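PDB 6Z3U: RING-type domain-containing protein, which probably activates the cyclin-dependent kinase CDK7 as the MAT1-like subunit of the CAK complex, here represented by a C-terminal piece lacking the RING domain. Local coordinates for residues C[34-38]-C[39-43]. Numbering follows the deposited sequence.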
loop_
_atom_site.group_PDB
_atom_site.type_symbol
_atom_site.label_atom_id
_atom_site.label_comp_id
_atom_site.label_asym_id
_atom_site.label_seq_id
_atom_site.Cartn_x
_atom_site.Cartn_y
_atom_site.Cartn_z
ATOM N N GLN C 34 -9.561 -3.598 -25.987
ATOM C CA GLN C 34 -9.155 -4.986 -26.181
ATOM C C GLN C 34 -8.199 -5.443 -25.086
ATOM O O GLN C 34 -8.319 -6.563 -24.573
ATOM C CB GLN C 34 -8.512 -5.154 -27.558
ATOM C CG GLN C 34 -8.348 -6.600 -27.990
ATOM C CD GLN C 34 -9.680 -7.293 -28.216
ATOM O OE1 GLN C 34 -9.983 -8.299 -27.576
ATOM N NE2 GLN C 34 -10.482 -6.757 -29.129
ATOM N N GLN C 35 -7.249 -4.587 -24.703
ATOM C CA GLN C 35 -6.241 -5.001 -23.733
ATOM C C GLN C 35 -6.841 -5.219 -22.351
ATOM O O GLN C 35 -6.368 -6.083 -21.604
ATOM C CB GLN C 35 -5.121 -3.965 -23.666
ATOM C CG GLN C 35 -3.744 -4.522 -24.006
ATOM C CD GLN C 35 -3.634 -4.983 -25.450
ATOM O OE1 GLN C 35 -3.190 -6.099 -25.725
ATOM N NE2 GLN C 35 -4.027 -4.121 -26.379
ATOM N N HIS C 36 -7.878 -4.460 -21.991
ATOM C CA HIS C 36 -8.466 -4.609 -20.664
ATOM C C HIS C 36 -9.285 -5.888 -20.560
ATOM O O HIS C 36 -9.219 -6.595 -19.548
ATOM C CB HIS C 36 -9.339 -3.403 -20.334
ATOM C CG HIS C 36 -8.567 -2.193 -19.922
ATOM N ND1 HIS C 36 -7.766 -1.490 -20.795
ATOM C CD2 HIS C 36 -8.474 -1.558 -18.730
ATOM C CE1 HIS C 36 -7.212 -0.473 -20.158
ATOM N NE2 HIS C 36 -7.624 -0.493 -18.903
ATOM N N ILE C 37 -10.063 -6.202 -21.594
ATOM C CA ILE C 37 -10.898 -7.398 -21.550
ATOM C C ILE C 37 -10.052 -8.648 -21.749
ATOM O O ILE C 37 -10.065 -9.563 -20.917
ATOM C CB ILE C 37 -12.033 -7.298 -22.591
ATOM C CG1 ILE C 37 -11.474 -7.111 -24.006
ATOM C CG2 ILE C 37 -12.974 -6.158 -22.224
ATOM C CD1 ILE C 37 -12.474 -6.547 -24.999
ATOM N N THR C 38 -9.284 -8.703 -22.838
ATOM C CA THR C 38 -8.489 -9.891 -23.119
ATOM C C THR C 38 -7.392 -10.110 -22.086
ATOM O O THR C 38 -6.870 -11.225 -21.981
ATOM C CB THR C 38 -7.876 -9.796 -24.517
ATOM O OG1 THR C 38 -7.603 -11.112 -25.014
ATOM C CG2 THR C 38 -6.581 -9.002 -24.482
ATOM N N GLY C 39 -7.029 -9.077 -21.326
ATOM C CA GLY C 39 -6.013 -9.194 -20.301
ATOM C C GLY C 39 -6.528 -9.542 -18.925
ATOM O O GLY C 39 -5.735 -9.867 -18.037
ATOM N N GLY C 40 -7.841 -9.474 -18.724
ATOM C CA GLY C 40 -8.432 -9.875 -17.467
ATOM C C GLY C 40 -8.558 -8.786 -16.430
ATOM O O GLY C 40 -8.513 -9.082 -15.232
ATOM N N TYR C 41 -8.721 -7.533 -16.843
ATOM C CA TYR C 41 -8.949 -6.467 -15.878
ATOM C C TYR C 41 -10.370 -6.560 -15.340
ATOM O O TYR C 41 -11.330 -6.678 -16.108
ATOM C CB TYR C 41 -8.717 -5.095 -16.506
ATOM C CG TYR C 41 -8.842 -3.971 -15.500
ATOM C CD1 TYR C 41 -10.082 -3.428 -15.184
ATOM C CD2 TYR C 41 -7.724 -3.467 -14.850
ATOM C CE1 TYR C 41 -10.203 -2.412 -14.257
ATOM C CE2 TYR C 41 -7.836 -2.449 -13.922
ATOM C CZ TYR C 41 -9.078 -1.927 -13.629
ATOM O OH TYR C 41 -9.201 -0.912 -12.707
ATOM N N SER C 42 -10.503 -6.508 -14.019
ATOM C CA SER C 42 -11.793 -6.633 -13.356
ATOM C C SER C 42 -12.346 -5.242 -13.072
ATOM O O SER C 42 -11.816 -4.517 -12.223
ATOM C CB SER C 42 -11.663 -7.432 -12.063
ATOM O OG SER C 42 -12.875 -7.387 -11.330
ATOM N N PHE C 43 -13.418 -4.877 -13.773
ATOM C CA PHE C 43 -14.112 -3.633 -13.467
ATOM C C PHE C 43 -14.984 -3.775 -12.228
ATOM O O PHE C 43 -15.230 -2.786 -11.530
ATOM C CB PHE C 43 -14.952 -3.189 -14.662
ATOM C CG PHE C 43 -14.138 -2.858 -15.877
ATOM C CD1 PHE C 43 -13.716 -1.561 -16.109
ATOM C CD2 PHE C 43 -13.786 -3.844 -16.782
ATOM C CE1 PHE C 43 -12.963 -1.254 -17.223
ATOM C CE2 PHE C 43 -13.033 -3.540 -17.899
ATOM C CZ PHE C 43 -12.622 -2.245 -18.119
#
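His36, in the last turn of helix 34-39, turns an edge of its imidazole toward a face of the Tyr41 ring. The planes of this edge-to-face pair meet at 61°, its centroids 5.5 Å apart. His36 CD2 lies 4.0 Å from Tyr41 CG. The two side chains run side by side and point the same way; Tyr41 CG stands anti to its own backbone N (chi1 -176°), which sets the phenol ring beside the imidazole, its far end leading away from the helix. The tip of Phe43, CZ, approaches His36 CB obliquely at 4.1 Å, while Tyr41 CD1 sits over the centre of one face of the Phe43 ring. Three flat side chains thus share the corner where the helix ends.

The backbone makes this corner with a Schellman motif. Gly40 takes a positive phi of 90°, a conformation suited to glycine because a CB would jam against the preceding carbonyl. Two bonds define the motif: Tyr41 N reaches back to His36 O at 2.9 Å, nearly in line with the C=O bond, and Gly40 N bonds Ile37 O at 3.1 Å from above its carbonyl plane.

Histidine suits its place because both ring nitrogens are used: ND1 bonds the Asp33 carboxylate, and NE2 accepts from the backbone N of Gly249 of the kinase chain. Tyrosine likewise adds a polar end, its OH bonding Ala246 of that chain. Ser42 OG caps helix 43-55 at Asp45 N, and Phe43 packs on Leu27 and Tyr30 of helix 25-31, so the turn links helices 34-39 and 43-55 with helix 25-31 alongside and the kinase against it.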